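Local structure of methyl-coenzyme M reductase subunit beta (Methanosarcina barkeri, 1E6Y) at residues E[119-127]-E[173-181]; E[247-255]-E[264-272]. The protein forms part of the F430-dependent methyl-coenzyme M reductase complex, which uses coenzyme B to cleave methyl-coenzyme M into methane and a mixed heterodisulfide. All blocks are in the same frame, centred on the assembly; numbering follows the deposited sequence.

The two contacts illustrate how chemistry follows position in the fold. Interaction 1 joins two loop-rich pieces of the N-terminal domain at the interface with a second copy of the beta subunit; none of its touching residues is exposed, and it is held by apolar and aromatic packing, with no hydrogen bond across it. Interaction 2 joins two consecutive helices of the C-terminal domain beside the gamma subunit. There an apolar side coexists with a salt-bridge network that reaches the surface at E254. The contacts share no element: the centres of interaction 1 and interaction 2 are about 39 Å apart, on opposite sides of the chain's centre.

Interaction 1: E[119-127]-E[173-181]; sequences AGADFMSAT and GILSIPQNN
D122 OD2 has P178 CG 3.7 Å away across the contact, while the backbone of its own segment grips it: M124 N donates to D122 OD2 over 3.1 Å, and F123 N adds a weak bond. This is an Asx turn, set just ahead of helix 125-141, and M124 N meets the oxygen on its anti side, 25° out of the carboxylate plane. The other oxygen, OD1, is held by S187 of the second beta subunit, so the turn also belongs to the subunit interface.

Beyond this turn the contact is mainly apolar. F123 packs against L175 and P178 of the loop after strand 171-172. Its CG sits between the backbone N and the carbonyl carbon (chi1 50°), which swings the ring toward that loop. One face receives L175 CD1 in a CH-pi contact, 3.7 Å from the F123 ring centroid, whereas P178 CG approaches F123 CZ obliquely at 3.8 Å. Replacing F123 by an alanine is likely to open a gap beside L175 and P178 and leave the L175 methyl without its aromatic partner. M124 also packs on the proline: M124 CG lies 3.5 Å from P178 CD, and bends at chi2 and chi3 carry CE to I177 CG2. The F123 ring edge, meanwhile, brings F123 CE1 within 3.3 Å of S176 O, which lies near the ring plane.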
ATOM      1  N   ALA E 119     -11.377  19.992  17.735  1.00 10.42           N
ATOM      2  CA  ALA E 119      -9.934  20.070  17.937  1.00 10.44           C
ATOM      3  C   ALA E 119      -9.164  19.028  17.116  1.00 10.63           C
ATOM      4  O   ALA E 119      -7.935  18.964  17.183  1.00 11.22           O
ATOM      5  CB  ALA E 119      -9.615  19.903  19.413  1.00 10.42           C
ATOM      6  N   GLY E 120      -9.885  18.224  16.339  1.00 10.05           N
ATOM      7  CA  GLY E 120      -9.249  17.167  15.570  1.00  9.59           C
ATOM      8  C   GLY E 120      -9.245  17.435  14.077  1.00  9.74           C
ATOM      9  O   GLY E 120     -10.072  18.199  13.578  1.00  9.80           O
ATOM     10  N   ALA E 121      -8.311  16.809  13.363  1.00  9.14           N
ATOM     11  CA  ALA E 121      -8.246  16.935  11.910  1.00  9.59           C
ATOM     12  C   ALA E 121      -9.319  16.098  11.219  1.00  9.34           C
ATOM     13  O   ALA E 121      -9.818  16.477  10.158  1.00  9.85           O
ATOM     14  CB  ALA E 121      -6.876  16.534  11.408  1.00 10.30           C
ATOM     15  N   ASP E 122      -9.644  14.947  11.807  1.00  9.11           N
ATOM     16  CA  ASP E 122     -10.689  14.089  11.269  1.00  8.74           C
ATOM     17  C   ASP E 122     -11.604  13.529  12.360  1.00  8.74           C
ATOM     18  O   ASP E 122     -12.130  14.285  13.177  1.00  9.31           O
ATOM     19  CB  ASP E 122     -10.076  12.967  10.403  1.00  9.27           C
ATOM     20  CG  ASP E 122      -8.955  12.209  11.109  1.00 10.20           C
ATOM     21  OD1 ASP E 122      -7.773  12.559  10.901  1.00 10.60           O
ATOM     22  OD2 ASP E 122      -9.244  11.193  11.774  1.00 10.83           O
ATOM     23  N   PHE E 123     -11.821  12.219  12.360  1.00  8.43           N
ATOM     24  CA  PHE E 123     -12.857  11.614  13.193  1.00  8.68           C
ATOM     25  C   PHE E 123     -12.368  10.475  14.083  1.00  8.77           C
ATOM     26  O   PHE E 123     -13.151   9.906  14.844  1.00  9.62           O
ATOM     27  CB  PHE E 123     -14.009  11.114  12.314  1.00  8.87           C
ATOM     28  CG  PHE E 123     -13.563  10.262  11.158  1.00  8.91           C
ATOM     29  CD1 PHE E 123     -13.448   8.879  11.296  1.00  9.00           C
ATOM     30  CD2 PHE E 123     -13.233  10.844   9.938  1.00 10.07           C
ATOM     31  CE1 PHE E 123     -13.009   8.090  10.230  1.00  9.66           C
ATOM     32  CE2 PHE E 123     -12.792  10.065   8.870  1.00 10.42           C
ATOM     33  CZ  PHE E 123     -12.681   8.686   9.017  1.00  9.86           C
ATOM     34  N   MET E 124     -11.086  10.133  13.992  1.00  8.10           N
ATOM     35  CA  MET E 124     -10.580   8.961  14.700  1.00  8.71           C
ATOM     36  C   MET E 124     -10.468   9.136  16.214  1.00  8.26           C
ATOM     37  O   MET E 124     -10.336   8.150  16.939  1.00  7.56           O
ATOM     38  CB  MET E 124      -9.230   8.518  14.124  1.00  9.04           C
ATOM     39  CG  MET E 124      -9.320   7.834  12.758  1.00  9.77           C
ATOM     40  SD  MET E 124     -10.698   6.665  12.574  1.00 10.70           S
ATOM     41  CE  MET E 124     -10.248   5.410  13.777  1.00 11.09           C
ATOM     42  N   SER E 125     -10.575  10.372  16.701  1.00  8.80           N
ATOM     43  CA  SER E 125     -10.563  10.609  18.145  1.00  9.25           C
ATOM     44  C   SER E 125     -11.705   9.887  18.862  1.00  9.50           C
ATOM     45  O   SER E 125     -11.537   9.441  19.994  1.00  9.40           O
ATOM     46  CB  SER E 125     -10.607  12.111  18.465  1.00  9.57           C
ATOM     47  OG  SER E 125     -11.836  12.695  18.077  1.00  9.65           O
ATOM     48  N   ALA E 126     -12.835   9.703  18.179  1.00  9.05           N
ATOM     49  CA  ALA E 126     -13.957   8.956  18.757  1.00  9.04           C
ATOM     50  C   ALA E 126     -13.556   7.514  19.079  1.00  9.36           C
ATOM     51  O   ALA E 126     -13.938   6.971  20.120  1.00  8.84           O
ATOM     52  CB  ALA E 126     -15.144   8.965  17.804  1.00  9.19           C
ATOM     53  N   THR E 127     -12.769   6.912  18.188  1.00  8.72           N
ATOM     54  CA  THR E 127     -12.312   5.539  18.356  1.00  8.88           C
ATOM     55  C   THR E 127     -11.187   5.442  19.381  1.00  8.69           C
ATOM     56  O   THR E 127     -11.231   4.606  20.279  1.00  9.08           O
ATOM     57  CB  THR E 127     -11.826   4.949  17.017  1.00  9.21           C
ATOM     58  OG1 THR E 127     -12.930   4.871  16.107  1.00  9.36           O
ATOM     59  CG2 THR E 127     -11.250   3.553  17.215  1.00  9.41           C
ATOM     60  N   GLY E 173     -17.112   2.081  14.497  1.00 13.77           N
ATOM     61  CA  GLY E 173     -18.011   3.187  14.235  1.00 12.55           C
ATOM     62  C   GLY E 173     -18.726   2.988  12.913  1.00 11.61           C
ATOM     63  O   GLY E 173     -18.593   1.940  12.279  1.00 11.59           O
ATOM     64  N   ILE E 174     -19.489   3.993  12.499  1.00 11.14           N
ATOM     65  CA  ILE E 174     -20.164   3.973  11.207  1.00 10.64           C
ATOM     66  C   ILE E 174     -19.163   4.162  10.063  1.00 10.56           C
ATOM     67  O   ILE E 174     -19.321   3.583   8.988  1.00 10.19           O
ATOM     68  CB  ILE E 174     -21.254   5.074  11.148  1.00 11.10           C
ATOM     69  CG1 ILE E 174     -22.338   4.774  12.187  1.00 11.52           C
ATOM     70  CG2 ILE E 174     -21.869   5.152   9.759  1.00 11.87           C
ATOM     71  CD1 ILE E 174     -23.319   5.895  12.392  1.00 11.88           C
ATOM     72  N   LEU E 175     -18.098   4.915  10.330  1.00 10.02           N
ATOM     73  CA  LEU E 175     -17.067   5.186   9.329  1.00 10.11           C
ATOM     74  C   LEU E 175     -15.941   4.156   9.407  1.00 10.24           C
ATOM     75  O   LEU E 175     -15.955   3.265  10.256  1.00 11.46           O
ATOM     76  CB  LEU E 175     -16.495   6.593   9.531  1.00 10.26           C
ATOM     77  CG  LEU E 175     -17.507   7.741   9.571  1.00 10.83           C
ATOM     78  CD1 LEU E 175     -16.826   9.028  10.015  1.00 11.58           C
ATOM     79  CD2 LEU E 175     -18.139   7.907   8.200  1.00 11.39           C
ATOM     80  N   SER E 176     -14.984   4.263   8.492  1.00  9.87           N
ATOM     81  CA  SER E 176     -13.824   3.378   8.481  1.00  9.86           C
ATOM     82  C   SER E 176     -12.644   4.105   9.134  1.00 10.67           C
ATOM     83  O   SER E 176     -12.827   4.821  10.118  1.00 11.48           O
ATOM     84  CB  SER E 176     -13.490   2.991   7.036  1.00  9.98           C
ATOM     85  OG  SER E 176     -12.555   1.929   6.988  1.00 10.45           O
ATOM     86  N   ILE E 177     -11.433   3.852   8.646  1.00  9.99           N
ATOM     87  CA  ILE E 177     -10.286   4.693   8.986  1.00  8.94           C
ATOM     88  C   ILE E 177      -9.897   5.519   7.759  1.00  8.94           C
ATOM     89  O   ILE E 177     -10.176   5.123   6.627  1.00  8.86           O
ATOM     90  CB  ILE E 177      -9.069   3.851   9.472  1.00  8.72           C
ATOM     91  CG1 ILE E 177      -8.550   2.945   8.352  1.00  8.19           C
ATOM     92  CG2 ILE E 177      -9.461   3.026  10.691  1.00  9.43           C
ATOM     93  CD1 ILE E 177      -7.228   2.270   8.678  1.00  9.42           C
ATOM     94  N   PRO E 178      -9.323   6.715   7.966  1.00  8.56           N
ATOM     95  CA  PRO E 178      -9.091   7.651   6.861  1.00  8.36           C
ATOM     96  C   PRO E 178      -8.207   7.080   5.753  1.00  8.27           C
ATOM     97  O   PRO E 178      -8.411   7.374   4.579  1.00  8.36           O
ATOM     98  CB  PRO E 178      -8.441   8.854   7.541  1.00  9.30           C
ATOM     99  CG  PRO E 178      -8.931   8.789   8.951  1.00  8.94           C
ATOM    100  CD  PRO E 178      -8.975   7.320   9.268  1.00  9.40           C
ATOM    101  N   GLN E 179      -7.273   6.210   6.129  1.00  7.93           N
ATOM    102  CA  GLN E 179      -6.325   5.644   5.173  1.00  8.04           C
ATOM    103  C   GLN E 179      -6.976   4.698   4.166  1.00  7.98           C
ATOM    104  O   GLN E 179      -6.347   4.322   3.182  1.00  8.16           O
ATOM    105  CB  GLN E 179      -5.198   4.907   5.898  1.00  8.70           C
ATOM    106  CG  GLN E 179      -4.339   5.791   6.786  1.00  8.43           C
ATOM    107  CD  GLN E 179      -4.708   5.667   8.248  1.00  8.61           C
ATOM    108  OE1 GLN E 179      -5.871   5.832   8.619  1.00  8.51           O
ATOM    109  NE2 GLN E 179      -3.729   5.334   9.080  1.00  8.59           N
ATOM    110  N   ASN E 180      -8.222   4.300   4.421  1.00  7.29           N
ATOM    111  CA  ASN E 180      -8.951   3.460   3.476  1.00  7.53           C
ATOM    112  C   ASN E 180      -9.610   4.259   2.355  1.00  7.51           C
ATOM    113  O   ASN E 180     -10.121   3.678   1.400  1.00  7.48           O
ATOM    114  CB  ASN E 180     -10.007   2.617   4.195  1.00  7.90           C
ATOM    115  CG  ASN E 180      -9.408   1.418   4.908  1.00  9.62           C
ATOM    116  OD1 ASN E 180      -8.281   1.014   4.620  1.00 10.46           O
ATOM    117  ND2 ASN E 180     -10.160   0.841   5.839  1.00  9.40           N
ATOM    118  N   ASN E 181      -9.574   5.586   2.458  1.00  7.55           N
ATOM    119  CA  ASN E 181     -10.128   6.452   1.417  1.00  7.83           C
ATOM    120  C   ASN E 181      -9.430   6.213   0.091  1.00  7.94           C
ATOM    121  O   ASN E 181      -8.203   6.227   0.020  1.00  8.00           O
ATOM    122  CB  ASN E 181      -9.964   7.926   1.787  1.00  7.69           C
ATOM    123  CG  ASN E 181     -10.951   8.382   2.837  1.00  7.83           C
ATOM    124  OD1 ASN E 181     -11.853   7.639   3.232  1.00  9.36           O
ATOM    125  ND2 ASN E 181     -10.794   9.620   3.292  1.00  7.13           N
TER

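Interaction 2: E[247-255]-E[264-272]; sequences LLYDIVKEN and VIESVVRRA
E254 on helix 247-255 meets R270 and R271 on helix 261-274, and the two consecutive helices form a helical hairpin; the axes of segments 247-255 and 264-272 make 136° and approach to 9.8 Å.

The charged group is a salt-bridge network. R271 takes the carboxylate side-on, R271 NE bonding E254 OE1 while R271 NH1 reaches E254 OE2 at 2.7 Å; both nitrogens come from above the carboxylate plane, and the two flat groups are 38° apart. R270 NH2 adds a bond to E254 OE1 at 2.9 Å. Two guanidinium groups this close are likely to keep E254 ionised.

Hydrogen bonds from uncharged donors continue the network inward. S267 OG donates to E254 OE1 over 2.7 Å, giving that oxygen a third donor; R270 NH2 comes on its syn side and S267 OG on its anti side, each tilted 32° from the carboxylate plane. S267 OG accepts in turn from N255 ND2 at 2.8 Å. The same amide nitrogen also donates to I251 O. With N255 OD1 held by T263, both ends of the buried amide are engaged and its rotation is fixed.

The packing is knobs-into-holes. I251 sits among V264, S267, V268 and R271, I251 CG2 lying 4.0 Å from V264 CG1. R271 is the reciprocal knob, among L247, D250, I251 and E254: extended from CG to NE, its aliphatic part slides past I251 and L247, with L247 CD1 3.8 Å from R271 CD. A water accepts from R271 NH2 and donates to D250 OD2.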
ATOM      1  N   LEU E 247     -42.551  12.997  -5.158  1.00 12.61           N
ATOM      2  CA  LEU E 247     -42.368  12.382  -6.471  1.00 12.86           C
ATOM      3  C   LEU E 247     -41.924  10.929  -6.344  1.00 12.47           C
ATOM      4  O   LEU E 247     -42.537  10.036  -6.932  1.00 12.68           O
ATOM      5  CB  LEU E 247     -41.344  13.173  -7.289  1.00 14.66           C
ATOM      6  CG  LEU E 247     -41.207  12.787  -8.763  1.00 16.31           C
ATOM      7  CD1 LEU E 247     -42.530  13.019  -9.481  1.00 18.01           C
ATOM      8  CD2 LEU E 247     -40.095  13.600  -9.414  1.00 17.36           C
ATOM      9  N   LEU E 248     -40.906  10.694  -5.521  1.00 11.26           N
ATOM     10  CA  LEU E 248     -40.402   9.347  -5.274  1.00 11.70           C
ATOM     11  C   LEU E 248     -41.501   8.443  -4.722  1.00 11.63           C
ATOM     12  O   LEU E 248     -41.765   7.374  -5.269  1.00 12.08           O
ATOM     13  CB  LEU E 248     -39.227   9.390  -4.290  1.00 11.30           C
ATOM     14  CG  LEU E 248     -38.714   8.046  -3.755  1.00 11.43           C
ATOM     15  CD1 LEU E 248     -38.098   7.226  -4.884  1.00 12.09           C
ATOM     16  CD2 LEU E 248     -37.696   8.297  -2.662  1.00 11.63           C
ATOM     17  N   TYR E 249     -42.171   8.909  -3.672  1.00 11.55           N
ATOM     18  CA  TYR E 249     -43.243   8.154  -3.036  1.00 12.02           C
ATOM     19  C   TYR E 249     -44.385   7.845  -4.007  1.00 11.89           C
ATOM     20  O   TYR E 249     -44.890   6.721  -4.040  1.00 12.12           O
ATOM     21  CB  TYR E 249     -43.783   8.926  -1.828  1.00 11.87           C
ATOM     22  CG  TYR E 249     -44.890   8.206  -1.094  1.00 12.60           C
ATOM     23  CD1 TYR E 249     -44.602   7.307  -0.070  1.00 12.77           C
ATOM     24  CD2 TYR E 249     -46.224   8.383  -1.461  1.00 13.01           C
ATOM     25  CE1 TYR E 249     -45.613   6.596   0.568  1.00 14.04           C
ATOM     26  CE2 TYR E 249     -47.241   7.678  -0.833  1.00 13.78           C
ATOM     27  CZ  TYR E 249     -46.931   6.786   0.181  1.00 14.06           C
ATOM     28  OH  TYR E 249     -47.939   6.087   0.805  1.00 14.79           O
ATOM     29  N   ASP E 250     -44.804   8.850  -4.770  1.00 11.87           N
ATOM     30  CA  ASP E 250     -45.931   8.708  -5.686  1.00 12.47           C
ATOM     31  C   ASP E 250     -45.625   7.767  -6.843  1.00 12.46           C
ATOM     32  O   ASP E 250     -46.476   6.971  -7.243  1.00 12.91           O
ATOM     33  CB  ASP E 250     -46.353  10.074  -6.239  1.00 12.50           C
ATOM     34  CG  ASP E 250     -47.129  10.906  -5.230  1.00 13.13           C
ATOM     35  OD1 ASP E 250     -47.529  10.377  -4.171  1.00 13.70           O
ATOM     36  OD2 ASP E 250     -47.348  12.102  -5.502  1.00 13.19           O
ATOM     37  N   ILE E 251     -44.410   7.857  -7.377  1.00 12.32           N
ATOM     38  CA  ILE E 251     -44.001   6.986  -8.473  1.00 12.16           C
ATOM     39  C   ILE E 251     -43.936   5.534  -8.005  1.00 12.28           C
ATOM     40  O   ILE E 251     -44.430   4.636  -8.690  1.00 11.80           O
ATOM     41  CB  ILE E 251     -42.636   7.423  -9.062  1.00 12.20           C
ATOM     42  CG1 ILE E 251     -42.804   8.761  -9.790  1.00 12.45           C
ATOM     43  CG2 ILE E 251     -42.107   6.364 -10.030  1.00 12.01           C
ATOM     44  CD1 ILE E 251     -41.511   9.353 -10.326  1.00 13.15           C
ATOM     45  N   VAL E 252     -43.425   5.324  -6.794  1.00 11.79           N
ATOM     46  CA  VAL E 252     -43.379   3.989  -6.208  1.00 12.27           C
ATOM     47  C   VAL E 252     -44.792   3.456  -5.974  1.00 12.85           C
ATOM     48  O   VAL E 252     -45.107   2.331  -6.368  1.00 12.79           O
ATOM     49  CB  VAL E 252     -42.593   3.988  -4.871  1.00 11.99           C
ATOM     50  CG1 VAL E 252     -42.717   2.634  -4.179  1.00 11.79           C
ATOM     51  CG2 VAL E 252     -41.129   4.300  -5.134  1.00 12.07           C
ATOM     52  N   LYS E 253     -45.662   4.301  -5.428  1.00 13.13           N
ATOM     53  CA  LYS E 253     -47.017   3.879  -5.095  1.00 13.59           C
ATOM     54  C   LYS E 253     -47.829   3.470  -6.325  1.00 13.75           C
ATOM     55  O   LYS E 253     -48.516   2.451  -6.304  1.00 13.35           O
ATOM     56  CB  LYS E 253     -47.748   4.984  -4.330  1.00 15.42           C
ATOM     57  CG  LYS E 253     -49.096   4.554  -3.780  1.00 17.58           C
ATOM     58  CD  LYS E 253     -49.729   5.665  -2.966  1.00 19.87           C
ATOM     59  CE  LYS E 253     -51.213   5.421  -2.750  1.00 21.90           C
ATOM     60  NZ  LYS E 253     -51.448   4.182  -1.961  1.00 23.76           N
ATOM     61  N   GLU E 254     -47.702   4.226  -7.413  1.00 13.81           N
ATOM     62  CA  GLU E 254     -48.473   3.930  -8.617  1.00 14.55           C
ATOM     63  C   GLU E 254     -47.900   2.771  -9.429  1.00 14.58           C
ATOM     64  O   GLU E 254     -48.543   2.280 -10.358  1.00 15.31           O
ATOM     65  CB  GLU E 254     -48.603   5.179  -9.494  1.00 15.98           C
ATOM     66  CG  GLU E 254     -47.327   5.624 -10.196  1.00 17.04           C
ATOM     67  CD  GLU E 254     -47.492   6.959 -10.910  1.00 18.83           C
ATOM     68  OE1 GLU E 254     -46.563   7.365 -11.635  1.00 18.70           O
ATOM     69  OE2 GLU E 254     -48.541   7.619 -10.734  1.00 18.99           O
ATOM     70  N   ASN E 255     -46.701   2.324  -9.059  1.00 14.24           N
ATOM     71  CA  ASN E 255     -46.073   1.168  -9.698  1.00 13.68           C
ATOM     72  C   ASN E 255     -45.927  -0.007  -8.733  1.00 14.14           C
ATOM     73  O   ASN E 255     -45.353  -1.037  -9.081  1.00 14.29           O
ATOM     74  CB  ASN E 255     -44.693   1.551 -10.241  1.00 12.89           C
ATOM     75  CG  ASN E 255     -44.771   2.389 -11.501  1.00 12.93           C
ATOM     76  OD1 ASN E 255     -44.998   1.867 -12.592  1.00 13.29           O
ATOM     77  ND2 ASN E 255     -44.540   3.690 -11.365  1.00 11.90           N
ATOM     78  N   VAL E 264     -42.074   2.047 -14.378  1.00 12.77           N
ATOM     79  CA  VAL E 264     -41.531   3.189 -13.646  1.00 12.76           C
ATOM     80  C   VAL E 264     -40.989   4.226 -14.631  1.00 13.04           C
ATOM     81  O   VAL E 264     -41.150   5.428 -14.428  1.00 13.21           O
ATOM     82  CB  VAL E 264     -40.404   2.750 -12.671  1.00 12.53           C
ATOM     83  CG1 VAL E 264     -39.705   3.970 -12.079  1.00 12.23           C
ATOM     84  CG2 VAL E 264     -40.986   1.896 -11.559  1.00 12.20           C
ATOM     85  N   ILE E 265     -40.429   3.749 -15.738  1.00 14.09           N
ATOM     86  CA  ILE E 265     -39.947   4.630 -16.795  1.00 14.68           C
ATOM     87  C   ILE E 265     -41.094   5.423 -17.423  1.00 14.66           C
ATOM     88  O   ILE E 265     -40.969   6.626 -17.646  1.00 14.52           O
ATOM     89  CB  ILE E 265     -39.182   3.823 -17.877  1.00 15.93           C
ATOM     90  CG1 ILE E 265     -37.809   3.429 -17.327  1.00 16.44           C
ATOM     91  CG2 ILE E 265     -39.008   4.645 -19.152  1.00 16.29           C
ATOM     92  CD1 ILE E 265     -37.180   2.258 -18.013  1.00 18.09           C
ATOM     93  N   GLU E 266     -42.245   4.777 -17.595  1.00 15.00           N
ATOM     94  CA  GLU E 266     -43.434   5.454 -18.105  1.00 15.41           C
ATOM     95  C   GLU E 266     -43.866   6.583 -17.166  1.00 14.73           C
ATOM     96  O   GLU E 266     -44.123   7.702 -17.609  1.00 14.24           O
ATOM     97  CB  GLU E 266     -44.578   4.454 -18.275  1.00 16.89           C
ATOM     98  CG  GLU E 266     -45.769   4.993 -19.054  1.00 20.27           C
ATOM     99  CD  GLU E 266     -46.945   4.028 -19.080  1.00 22.58           C
ATOM    100  OE1 GLU E 266     -46.746   2.819 -18.823  1.00 24.82           O
ATOM    101  OE2 GLU E 266     -48.079   4.484 -19.342  1.00 23.99           O
ATOM    102  N   SER E 267     -43.856   6.297 -15.865  1.00 14.57           N
ATOM    103  CA  SER E 267     -44.157   7.290 -14.837  1.00 14.08           C
ATOM    104  C   SER E 267     -43.188   8.466 -14.885  1.00 13.50           C
ATOM    105  O   SER E 267     -43.604   9.623 -14.800  1.00 13.68           O
ATOM    106  CB  SER E 267     -44.094   6.650 -13.450  1.00 14.10           C
ATOM    107  OG  SER E 267     -45.130   5.706 -13.277  1.00 14.31           O
ATOM    108  N   VAL E 268     -41.897   8.160 -14.998  1.00 13.36           N
ATOM    109  CA  VAL E 268     -40.856   9.181 -14.972  1.00 12.93           C
ATOM    110  C   VAL E 268     -40.943  10.092 -16.193  1.00 13.21           C
ATOM    111  O   VAL E 268     -40.893  11.316 -16.061  1.00 13.47           O
ATOM    112  CB  VAL E 268     -39.440   8.540 -14.893  1.00 12.85           C
ATOM    113  CG1 VAL E 268     -38.354   9.593 -15.121  1.00 13.77           C
ATOM    114  CG2 VAL E 268     -39.246   7.884 -13.533  1.00 13.22           C
ATOM    115  N   VAL E 269     -41.132   9.502 -17.370  1.00 13.29           N
ATOM    116  CA  VAL E 269     -41.200  10.286 -18.599  1.00 13.03           C
ATOM    117  C   VAL E 269     -42.484  11.118 -18.662  1.00 13.32           C
ATOM    118  O   VAL E 269     -42.434  12.311 -18.967  1.00 12.80           O
ATOM    119  CB  VAL E 269     -41.097   9.384 -19.855  1.00 13.37           C
ATOM    120  CG1 VAL E 269     -41.106  10.235 -21.118  1.00 13.41           C
ATOM    121  CG2 VAL E 269     -39.817   8.558 -19.799  1.00 12.62           C
ATOM    122  N   ARG E 270     -43.606  10.516 -18.270  1.00 14.01           N
ATOM    123  CA  ARG E 270     -44.897  11.203 -18.269  1.00 14.92           C
ATOM    124  C   ARG E 270     -44.827  12.445 -17.383  1.00 14.89           C
ATOM    125  O   ARG E 270     -45.099  13.560 -17.816  1.00 14.35           O
ATOM    126  CB  ARG E 270     -46.012  10.292 -17.752  1.00 15.81           C
ATOM    127  CG  ARG E 270     -47.380  10.973 -17.749  1.00 17.93           C
ATOM    128  CD  ARG E 270     -48.448  10.159 -17.070  1.00 19.40           C
ATOM    129  NE  ARG E 270     -48.346  10.004 -15.626  1.00 21.02           N
ATOM    130  CZ  ARG E 270     -48.068   8.871 -14.988  1.00 21.64           C
ATOM    131  NH1 ARG E 270     -47.862   7.767 -15.694  1.00 21.97           N
ATOM    132  NH2 ARG E 270     -48.010   8.830 -13.662  1.00 21.79           N
ATOM    133  N   ARG E 271     -44.355  12.229 -16.147  1.00 14.63           N
ATOM    134  CA  ARG E 271     -44.233  13.351 -15.208  1.00 15.15           C
ATOM    135  C   ARG E 271     -43.251  14.419 -15.607  1.00 14.98           C
ATOM    136  O   ARG E 271     -43.479  15.624 -15.411  1.00 15.05           O
ATOM    137  CB  ARG E 271     -43.890  12.778 -13.823  1.00 15.78           C
ATOM    138  CG  ARG E 271     -45.080  12.004 -13.249  1.00 17.45           C
ATOM    139  CD  ARG E 271     -44.629  11.151 -12.091  1.00 18.20           C
ATOM    140  NE  ARG E 271     -45.617  10.346 -11.407  1.00 18.31           N
ATOM    141  CZ  ARG E 271     -46.521  10.745 -10.522  1.00 18.97           C
ATOM    142  NH1 ARG E 271     -47.360   9.912  -9.931  1.00 19.37           N
ATOM    143  NH2 ARG E 271     -46.591  12.039 -10.212  1.00 19.43           N
ATOM    144  N   ALA E 272     -42.151  14.008 -16.234  1.00 14.37           N
ATOM    145  CA  ALA E 272     -41.156  14.964 -16.719  1.00 14.44           C
ATOM    146  C   ALA E 272     -41.721  15.841 -17.837  1.00 14.70           C
ATOM    147  O   ALA E 272     -41.414  17.030 -17.915  1.00 14.90           O
ATOM    148  CB  ALA E 272     -39.911  14.233 -17.205  1.00 14.57           C
TER
HETATM  149  O   HOH W   1     -48.425  12.706  -8.106  1.00 25.34           O